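Local coordinates for mRNA-capping enzyme subunit alpha (Saccharomyces cerevisiae, PDB 3KYH), which transfers the GMP of GTP, through a covalent enzyme-GMP intermediate, onto the 5'-diphosphate end of RNA, the second step of mRNA capping, at residues C[78-83]-C[129-134]; C[106-111]-C[196-201]; C[353-358]-C[369-374]. One frame throughout, in Å; residues are numbered along the deposited sequence.

Interaction 1 (C[78-83]-C[129-134]); sequences VLMFIV and TLLDGE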
loop_
_atom_site.group_PDB
_atom_site.type_symbol
_atom_site.label_atom_id
_atom_site.label_comp_id
_atom_site.label_asym_id
_atom_site.label_seq_id
_atom_site.Cartn_x
_atom_site.Cartn_y
_atom_site.Cartn_z
ATOM N N VAL C 78 -26.985 21.284 30.789
ATOM C CA VAL C 78 -26.529 22.294 29.847
ATOM C C VAL C 78 -26.479 23.590 30.684
ATOM O O VAL C 78 -27.545 24.031 31.172
ATOM C CB VAL C 78 -27.616 22.348 28.724
ATOM C CG1 VAL C 78 -27.889 23.731 28.201
ATOM C CG2 VAL C 78 -27.257 21.453 27.574
ATOM N N LEU C 79 -25.279 24.145 30.937
ATOM C CA LEU C 79 -25.213 25.444 31.679
ATOM C C LEU C 79 -25.649 26.538 30.774
ATOM O O LEU C 79 -25.769 26.297 29.550
ATOM C CB LEU C 79 -23.879 25.858 32.340
ATOM C CG LEU C 79 -23.868 25.709 33.867
ATOM C CD1 LEU C 79 -22.953 24.622 34.350
ATOM C CD2 LEU C 79 -23.442 26.941 34.512
ATOM N N MET C 80 -25.951 27.682 31.396
ATOM C CA MET C 80 -26.129 28.918 30.625
ATOM C C MET C 80 -24.912 29.830 30.765
ATOM O O MET C 80 -24.421 30.065 31.889
ATOM C CB MET C 80 -27.407 29.670 31.020
ATOM C CG MET C 80 -27.627 30.959 30.225
ATOM S SD MET C 80 -28.274 30.596 28.587
ATOM C CE MET C 80 -29.946 31.241 28.731
ATOM N N PHE C 81 -24.440 30.344 29.632
ATOM C CA PHE C 81 -23.362 31.339 29.634
ATOM C C PHE C 81 -23.741 32.589 28.865
ATOM O O PHE C 81 -23.995 32.520 27.659
ATOM C CB PHE C 81 -22.081 30.744 29.049
ATOM C CG PHE C 81 -20.872 31.641 29.147
ATOM C CD1 PHE C 81 -20.656 32.459 30.262
ATOM C CD2 PHE C 81 -19.881 31.561 28.160
ATOM C CE1 PHE C 81 -19.499 33.226 30.360
ATOM C CE2 PHE C 81 -18.712 32.317 28.240
ATOM C CZ PHE C 81 -18.522 33.156 29.350
ATOM N N ILE C 82 -23.809 33.719 29.569
ATOM C CA ILE C 82 -24.142 34.992 28.894
ATOM C C ILE C 82 -23.148 36.127 29.073
ATOM O O ILE C 82 -22.918 36.617 30.198
ATOM C CB ILE C 82 -25.627 35.466 29.039
ATOM C CG1 ILE C 82 -26.237 35.082 30.395
ATOM C CG2 ILE C 82 -26.485 34.813 27.964
ATOM C CD1 ILE C 82 -25.860 35.962 31.525
ATOM N N VAL C 83 -22.559 36.486 27.922
ATOM C CA VAL C 83 -21.501 37.500 27.765
ATOM C C VAL C 83 -21.620 38.265 26.420
ATOM O O VAL C 83 -22.130 37.713 25.431
ATOM C CB VAL C 83 -20.081 36.874 27.919
ATOM C CG1 VAL C 83 -19.754 36.570 29.371
ATOM C CG2 VAL C 83 -19.941 35.618 27.071
ATOM N N THR C 129 -22.187 36.150 33.576
ATOM C CA THR C 129 -23.252 35.471 34.320
ATOM C C THR C 129 -23.369 33.964 34.017
ATOM O O THR C 129 -23.782 33.567 32.912
ATOM C CB THR C 129 -24.585 36.260 34.207
ATOM O OG1 THR C 129 -24.402 37.591 34.718
ATOM C CG2 THR C 129 -25.730 35.570 34.941
ATOM N N LEU C 130 -22.978 33.147 35.002
ATOM C CA LEU C 130 -22.975 31.669 34.899
ATOM C C LEU C 130 -23.933 30.931 35.865
ATOM O O LEU C 130 -23.770 30.913 37.106
ATOM C CB LEU C 130 -21.540 31.090 34.912
ATOM C CG LEU C 130 -21.228 29.759 34.198
ATOM C CD1 LEU C 130 -21.506 29.784 32.691
ATOM C CD2 LEU C 130 -19.784 29.312 34.437
ATOM N N LEU C 131 -24.917 30.295 35.231
ATOM C CA LEU C 131 -26.084 29.705 35.897
ATOM C C LEU C 131 -26.365 28.295 35.377
ATOM O O LEU C 131 -26.548 28.084 34.162
ATOM C CB LEU C 131 -27.323 30.601 35.731
ATOM C CG LEU C 131 -27.757 31.156 34.366
ATOM C CD1 LEU C 131 -28.640 32.365 34.620
ATOM C CD2 LEU C 131 -26.582 31.611 33.521
ATOM N N ASP C 132 -26.372 27.349 36.317
ATOM C CA ASP C 132 -26.410 25.915 36.032
ATOM C C ASP C 132 -27.799 25.314 35.880
ATOM O O ASP C 132 -28.593 25.307 36.835
ATOM C CB ASP C 132 -25.590 25.155 37.083
ATOM C CG ASP C 132 -25.422 23.688 36.746
ATOM O OD1 ASP C 132 -25.369 23.333 35.549
ATOM O OD2 ASP C 132 -25.373 22.882 37.691
ATOM N N GLY C 133 -28.052 24.742 34.703
ATOM C CA GLY C 133 -29.413 24.309 34.360
ATOM C C GLY C 133 -29.797 22.941 33.804
ATOM O O GLY C 133 -28.946 22.152 33.359
ATOM N N GLU C 134 -31.107 22.679 33.827
ATOM C CA GLU C 134 -31.660 21.479 33.191
ATOM C C GLU C 134 -32.715 21.668 32.104
ATOM O O GLU C 134 -33.853 22.047 32.372
ATOM C CB GLU C 134 -32.128 20.455 34.229
ATOM C CG GLU C 134 -31.132 19.298 34.430
ATOM C CD GLU C 134 -31.181 18.293 33.303
ATOM O OE1 GLU C 134 -31.429 18.696 32.151
ATOM O OE2 GLU C 134 -31.004 17.093 33.561
#
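L79 reaches from strand 78-83 over strand 129-134 and packs along it with both methyl branches. Its CB stays at the near side, with the carbonyl O of L131 its nearest partner across the gap, at 3.9 Å. CG has already arrived at the backbone of D132, and there the chain forks: CD1 goes to the carboxylate end of D132, crossing that side chain at about a right angle, while CD2 passes the carbonyl of L131 and meets L130 CG at 3.6 Å. Cut back to an alanine, this position would probably lose the CD2 branch that meets L130 and leave a gap beside its CG. The carboxylate of D132 is itself bridged to R77, and its side chain lies about 11 Å from that of K72, the lysine that forms the covalent GMP intermediate. The two strands belong to the large mixed sheet of the nucleotidyltransferase domain and run antiparallel, at 153°. M80 N donates to L131 O at 2.9 Å in a nearly straight bond; the remaining backbone bonds across the pair are weak. F81 shares a face with L79, its CD1 lying 3.7 Å from L130 CD1, and its ring packs against L28, V32 and L35 of helix 23-35. On the reverse face, M80 and L131 lie side by side. M80 CG stands anti to the backbone N (chi1 -180°), and from there the bent chain leads away toward strand 91-96.

Interaction 2 (C[106-111]-C[196-201]); sequences NGFRFP and TFPFKI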
loop_
_atom_site.group_PDB
_atom_site.type_symbol
_atom_site.label_atom_id
_atom_site.label_comp_id
_atom_site.label_asym_id
_atom_site.label_seq_id
_atom_site.Cartn_x
_atom_site.Cartn_y
_atom_site.Cartn_z
ATOM N N ASN C 106 -30.440 31.933 19.815
ATOM C CA ASN C 106 -30.771 33.223 19.199
ATOM C C ASN C 106 -31.044 34.358 20.204
ATOM O O ASN C 106 -30.287 34.538 21.171
ATOM C CB ASN C 106 -31.905 33.051 18.157
ATOM C CG ASN C 106 -31.417 33.117 16.688
ATOM O OD1 ASN C 106 -32.157 33.595 15.827
ATOM N ND2 ASN C 106 -30.207 32.640 16.397
ATOM N N GLY C 107 -32.126 35.106 19.970
ATOM C CA GLY C 107 -32.436 36.361 20.685
ATOM C C GLY C 107 -32.857 36.317 22.147
ATOM O O GLY C 107 -33.909 35.773 22.491
ATOM N N PHE C 108 -32.016 36.897 22.998
ATOM C CA PHE C 108 -32.301 37.031 24.423
ATOM C C PHE C 108 -31.709 38.332 24.970
ATOM O O PHE C 108 -30.530 38.642 24.761
ATOM C CB PHE C 108 -31.777 35.833 25.231
ATOM C CG PHE C 108 -32.659 34.597 25.192
ATOM C CD1 PHE C 108 -33.899 34.565 25.839
ATOM C CD2 PHE C 108 -32.197 33.424 24.591
ATOM C CE1 PHE C 108 -34.684 33.400 25.834
ATOM C CE2 PHE C 108 -32.963 32.254 24.588
ATOM C CZ PHE C 108 -34.212 32.244 25.214
ATOM N N ARG C 109 -32.540 39.077 25.690
ATOM C CA ARG C 109 -32.123 40.347 26.261
ATOM C C ARG C 109 -31.997 40.272 27.784
ATOM O O ARG C 109 -32.925 40.628 28.527
ATOM C CB ARG C 109 -33.068 41.466 25.799
ATOM C CG ARG C 109 -32.865 41.909 24.335
ATOM C CD ARG C 109 -33.627 41.053 23.313
ATOM N NE ARG C 109 -33.235 41.378 21.941
ATOM C CZ ARG C 109 -34.017 41.249 20.869
ATOM N NH1 ARG C 109 -35.277 40.819 20.975
ATOM N NH2 ARG C 109 -33.541 41.583 19.675
ATOM N N PHE C 110 -30.841 39.782 28.229
ATOM C CA PHE C 110 -30.563 39.653 29.656
ATOM C C PHE C 110 -29.952 40.955 30.204
ATOM O O PHE C 110 -28.886 41.364 29.730
ATOM C CB PHE C 110 -29.740 38.396 29.954
ATOM C CG PHE C 110 -30.384 37.098 29.461
ATOM C CD1 PHE C 110 -29.587 36.059 28.969
ATOM C CD2 PHE C 110 -31.784 36.909 29.498
ATOM C CE1 PHE C 110 -30.168 34.880 28.481
ATOM C CE2 PHE C 110 -32.384 35.706 29.042
ATOM C CZ PHE C 110 -31.573 34.694 28.533
ATOM N N PRO C 111 -30.651 41.630 31.157
ATOM C CA PRO C 111 -30.456 43.025 31.604
ATOM C C PRO C 111 -29.961 43.320 33.033
ATOM O O PRO C 111 -28.939 42.773 33.463
ATOM C CB PRO C 111 -31.874 43.606 31.465
ATOM C CG PRO C 111 -32.790 42.419 31.382
ATOM C CD PRO C 111 -31.982 41.176 31.582
ATOM N N THR C 196 -38.080 36.420 19.418
ATOM C CA THR C 196 -36.661 36.023 19.288
ATOM C C THR C 196 -36.236 34.963 20.334
ATOM O O THR C 196 -35.206 34.305 20.166
ATOM C CB THR C 196 -35.675 37.264 19.454
ATOM O OG1 THR C 196 -35.662 37.720 20.810
ATOM C CG2 THR C 196 -35.981 38.460 18.543
ATOM N N PHE C 197 -37.004 34.880 21.427
ATOM C CA PHE C 197 -36.849 33.952 22.559
ATOM C C PHE C 197 -37.404 32.556 22.146
ATOM O O PHE C 197 -38.622 32.396 22.005
ATOM C CB PHE C 197 -37.667 34.490 23.760
ATOM C CG PHE C 197 -37.067 35.677 24.509
ATOM C CD1 PHE C 197 -37.259 35.771 25.894
ATOM C CD2 PHE C 197 -36.405 36.731 23.864
ATOM C CE1 PHE C 197 -36.751 36.840 26.643
ATOM C CE2 PHE C 197 -35.884 37.835 24.603
ATOM C CZ PHE C 197 -36.063 37.887 25.999
ATOM N N PRO C 198 -36.529 31.549 21.934
ATOM C CA PRO C 198 -36.925 30.237 21.397
ATOM C C PRO C 198 -37.640 29.286 22.348
ATOM O O PRO C 198 -38.196 28.286 21.893
ATOM C CB PRO C 198 -35.583 29.586 21.024
ATOM C CG PRO C 198 -34.605 30.227 21.929
ATOM C CD PRO C 198 -35.063 31.667 21.962
ATOM N N PHE C 199 -37.602 29.581 23.644
ATOM C CA PHE C 199 -37.999 28.645 24.686
ATOM C C PHE C 199 -38.117 29.337 26.046
ATOM O O PHE C 199 -37.435 30.338 26.271
ATOM C CB PHE C 199 -36.985 27.500 24.728
ATOM C CG PHE C 199 -35.609 27.857 25.288
ATOM C CD1 PHE C 199 -35.429 28.454 26.546
ATOM C CD2 PHE C 199 -34.467 27.419 24.621
ATOM C CE1 PHE C 199 -34.154 28.604 27.093
ATOM C CE2 PHE C 199 -33.185 27.640 25.133
ATOM C CZ PHE C 199 -33.033 28.214 26.377
ATOM N N LYS C 200 -38.921 28.792 26.963
ATOM C CA LYS C 200 -39.181 29.444 28.255
ATOM C C LYS C 200 -38.125 29.224 29.364
ATOM O O LYS C 200 -37.317 28.285 29.298
ATOM C CB LYS C 200 -40.590 29.109 28.757
ATOM C CG LYS C 200 -41.197 30.221 29.621
ATOM C CD LYS C 200 -42.375 29.774 30.480
ATOM C CE LYS C 200 -42.259 30.448 31.846
ATOM N NZ LYS C 200 -43.534 30.590 32.594
ATOM N N ILE C 201 -38.115 30.118 30.358
ATOM C CA ILE C 201 -37.224 30.026 31.528
ATOM C C ILE C 201 -38.005 30.042 32.847
ATOM O O ILE C 201 -39.051 30.679 32.945
ATOM C CB ILE C 201 -36.106 31.095 31.477
ATOM C CG1 ILE C 201 -35.098 30.723 30.386
ATOM C CG2 ILE C 201 -35.292 31.145 32.771
ATOM C CD1 ILE C 201 -35.464 31.215 29.016
#
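An aromatic cluster of F108, F197 and F199 joins loop 106-111 to the segment 196-201, and F108 is its common member. The F108 ring presents an edge to the face of F197: CD1 stands 3.5 Å above the F197 plane, over its centre, with the planes inclined at 51° and the centroids 4.6 Å apart. Its CZ end is turned to the face of F199 in a second edge-to-face pair, at 53°, and comes 4.1 Å from F199 CE1, offset toward the rim. With CG beside the backbone N and anti to the carbonyl carbon (chi1 -80°), this rotamer brings the end of the ring toward segment 196-201. P198 approaches from the opposite direction, its CD 3.4 Å from F108 CZ, and I201 CD1 adds a further apolar contact to the same ring. In the fold, the cluster ties the long loop that follows strand 102-105 to the approach to strand 200-203, at the border of the large mixed sheet of the catalytic domain. Strand 146-152 meets F199 through L148 and Y150, and helix 168-189 meets I201 through Y183. Polar links are sparse: T196 OG1 gives one weak hydrogen bond to G107 O, at 3.1 Å, and F197 CA directs a CA-H...O contact to that same oxygen. R109 NH1 also lies close to T196 OG1, but at an angle too poor for a bond. Beside the cluster, F108 CB rests over one face of the F110 ring, 3.5 Å above its plane and offset toward the rim.

Interaction 3 (C[353-358]-C[369-374]); sequences IVECAK and RFRDDK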
loop_
_atom_site.group_PDB
_atom_site.type_symbol
_atom_site.label_atom_id
_atom_site.label_comp_id
_atom_site.label_asym_id
_atom_site.label_seq_id
_atom_site.Cartn_x
_atom_site.Cartn_y
_atom_site.Cartn_z
ATOM N N ILE C 353 -28.791 -13.211 28.217
ATOM C CA ILE C 353 -28.483 -12.157 29.202
ATOM C C ILE C 353 -29.711 -11.462 29.851
ATOM O O ILE C 353 -30.662 -11.093 29.145
ATOM C CB ILE C 353 -27.491 -11.113 28.636
ATOM C CG1 ILE C 353 -26.656 -11.679 27.478
ATOM C CG2 ILE C 353 -26.597 -10.595 29.755
ATOM C CD1 ILE C 353 -25.528 -12.649 27.855
ATOM N N VAL C 354 -29.658 -11.255 31.177
ATOM C CA VAL C 354 -30.812 -10.840 32.021
ATOM C C VAL C 354 -30.459 -9.644 32.950
ATOM O O VAL C 354 -29.321 -9.557 33.444
ATOM C CB VAL C 354 -31.348 -12.053 32.880
ATOM C CG1 VAL C 354 -32.797 -11.872 33.324
ATOM C CG2 VAL C 354 -31.242 -13.400 32.142
ATOM N N GLU C 355 -31.420 -8.746 33.211
ATOM C CA GLU C 355 -31.124 -7.485 33.930
ATOM C C GLU C 355 -32.022 -7.112 35.125
ATOM O O GLU C 355 -33.173 -6.689 34.966
ATOM C CB GLU C 355 -30.974 -6.321 32.945
ATOM C CG GLU C 355 -29.883 -5.353 33.394
ATOM C CD GLU C 355 -29.778 -4.061 32.598
ATOM O OE1 GLU C 355 -29.444 -3.033 33.237
ATOM O OE2 GLU C 355 -30.007 -4.069 31.363
ATOM N N CYS C 356 -31.459 -7.229 36.326
ATOM C CA CYS C 356 -32.267 -7.360 37.553
ATOM C C CYS C 356 -31.787 -6.693 38.845
ATOM O O CYS C 356 -30.691 -6.953 39.360
ATOM C CB CYS C 356 -32.594 -8.836 37.848
ATOM S SG CYS C 356 -31.171 -9.942 37.898
ATOM N N ALA C 357 -32.689 -5.872 39.367
ATOM C CA ALA C 357 -32.588 -5.273 40.683
ATOM C C ALA C 357 -32.887 -6.273 41.810
ATOM O O ALA C 357 -33.895 -7.003 41.749
ATOM C CB ALA C 357 -33.553 -4.101 40.763
ATOM N N LYS C 358 -32.019 -6.274 42.828
ATOM C CA LYS C 358 -32.216 -7.052 44.051
ATOM C C LYS C 358 -33.249 -6.409 44.977
ATOM O O LYS C 358 -32.926 -5.526 45.774
ATOM C CB LYS C 358 -30.888 -7.313 44.781
ATOM C CG LYS C 358 -31.006 -7.802 46.233
ATOM C CD LYS C 358 -29.856 -7.220 47.042
ATOM C CE LYS C 358 -30.028 -7.377 48.544
ATOM N NZ LYS C 358 -29.728 -8.751 49.061
ATOM N N ARG C 369 -36.660 -7.154 32.459
ATOM C CA ARG C 369 -36.355 -7.187 31.027
ATOM C C ARG C 369 -35.028 -7.938 30.843
ATOM O O ARG C 369 -34.200 -7.967 31.762
ATOM C CB ARG C 369 -36.312 -5.786 30.370
ATOM C CG ARG C 369 -35.091 -4.907 30.721
ATOM C CD ARG C 369 -35.099 -3.443 30.208
ATOM N NE ARG C 369 -35.506 -2.413 31.187
ATOM C CZ ARG C 369 -34.915 -2.141 32.360
ATOM N NH1 ARG C 369 -33.878 -2.864 32.803
ATOM N NH2 ARG C 369 -35.387 -1.151 33.129
ATOM N N PHE C 370 -34.868 -8.599 29.695
ATOM C CA PHE C 370 -33.578 -9.142 29.262
ATOM C C PHE C 370 -32.913 -8.072 28.408
ATOM O O PHE C 370 -33.511 -7.018 28.160
ATOM C CB PHE C 370 -33.765 -10.407 28.413
ATOM C CG PHE C 370 -34.602 -11.459 29.073
ATOM C CD1 PHE C 370 -35.868 -11.767 28.578
ATOM C CD2 PHE C 370 -34.141 -12.119 30.211
ATOM C CE1 PHE C 370 -36.657 -12.730 29.198
ATOM C CE2 PHE C 370 -34.926 -13.076 30.858
ATOM C CZ PHE C 370 -36.189 -13.379 30.348
ATOM N N ARG C 371 -31.679 -8.327 27.977
ATOM C CA ARG C 371 -31.044 -7.491 26.963
ATOM C C ARG C 371 -30.392 -8.366 25.882
ATOM O O ARG C 371 -29.285 -8.905 26.070
ATOM C CB ARG C 371 -30.092 -6.439 27.568
ATOM C CG ARG C 371 -30.624 -5.644 28.788
ATOM C CD ARG C 371 -31.600 -4.472 28.502
ATOM N NE ARG C 371 -31.033 -3.149 28.807
ATOM C CZ ARG C 371 -31.696 -1.985 28.777
ATOM N NH1 ARG C 371 -32.987 -1.936 28.464
ATOM N NH2 ARG C 371 -31.064 -0.845 29.062
ATOM N N ASP C 372 -31.178 -8.575 24.815
ATOM C CA ASP C 372 -30.783 -9.198 23.526
ATOM C C ASP C 372 -29.723 -8.344 22.836
ATOM O O ASP C 372 -28.706 -8.847 22.335
ATOM C CB ASP C 372 -31.990 -9.428 22.569
ATOM C CG ASP C 372 -33.312 -8.735 23.019
ATOM O OD1 ASP C 372 -34.398 -9.390 22.995
ATOM O OD2 ASP C 372 -33.302 -7.539 23.398
ATOM N N ASP C 373 -29.977 -7.037 22.912
ATOM C CA ASP C 373 -29.220 -5.960 22.298
ATOM C C ASP C 373 -27.845 -5.740 22.928
ATOM O O ASP C 373 -27.148 -4.748 22.628
ATOM C CB ASP C 373 -30.083 -4.678 22.313
ATOM C CG ASP C 373 -30.174 -4.019 23.688
ATOM O OD1 ASP C 373 -31.142 -4.325 24.418
ATOM O OD2 ASP C 373 -29.304 -3.175 24.028
ATOM N N LYS C 374 -27.478 -6.664 23.815
ATOM C CA LYS C 374 -26.171 -6.662 24.479
ATOM C C LYS C 374 -25.532 -8.046 24.416
ATOM O O LYS C 374 -26.167 -9.042 24.771
ATOM C CB LYS C 374 -26.291 -6.205 25.942
ATOM C CG LYS C 374 -26.369 -4.704 26.174
ATOM C CD LYS C 374 -26.957 -4.474 27.554
ATOM C CE LYS C 374 -27.685 -3.129 27.644
ATOM N NZ LYS C 374 -28.941 -3.083 26.808
#
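E355 and R371 form a salt bridge from strand 352-356 to the loop that follows strand 367-370, with E355 OE2 2.9 Å from R371 NE. A single carboxylate oxygen meets the NE corner, and the two flat groups are turned 67° against each other, so this is not a coplanar, two-pronged pairing. The glutamate chain runs out extended beyond CG, whereas the arginine bends at chi2 and chi3, which brings NE to the carboxylate. R369 NH1 stands 4.3 Å from the same E355 OE2, beyond salt-bridge range. These groups are placed by the beta hairpin of strands 352-356 and 367-370, R371 lying just past its second strand; the hairpin ends the antiparallel sheet of the OB-type C-terminal domain. R371 N donates to I353 O and E355 N to R369 O, each at 3.2 Å, on either side of the non-hydrogen-bonded pair V354 and F370. Those two side chains lie side by side, V354 CG1 reaching F370 CD2 at 3.4 Å, and R352 adds a cation-pi contact to the F370 ring. Farther out, K374 is paired with the adjacent D373, NZ to OD2 at 2.8 Å. Strand 259-263, on the other side of 352-356 in the sheet, brings D259 close to E355; this like charge would tend to raise the glutamate's pKa, an effect that R371, R369 and K374 probably offset. D372 and D373 pack against another protein chain.

How the interactions relate
Chemistry follows position in the fold here. Interaction 1 is wholly buried and mainly apolar, inside the large sheet of the catalytic domain; interaction 2, on that sheet's border, is partly buried and relies on aromatic rings between irregular segments. The two abut, since I82 CG2 and M80 CE of interaction 1 pack on the F110 ring of 106-111, and their segments alternate along the chain. Interaction 3 stands apart in the C-terminal domain, its centre about 38 Å from that of interaction 1 and 43 Å from that of interaction 2. There the partner is a strand at the sheet's edge within this chain, more exposed than interaction 1, and charged groups supplement a single bridge with two backbone hydrogen bonds.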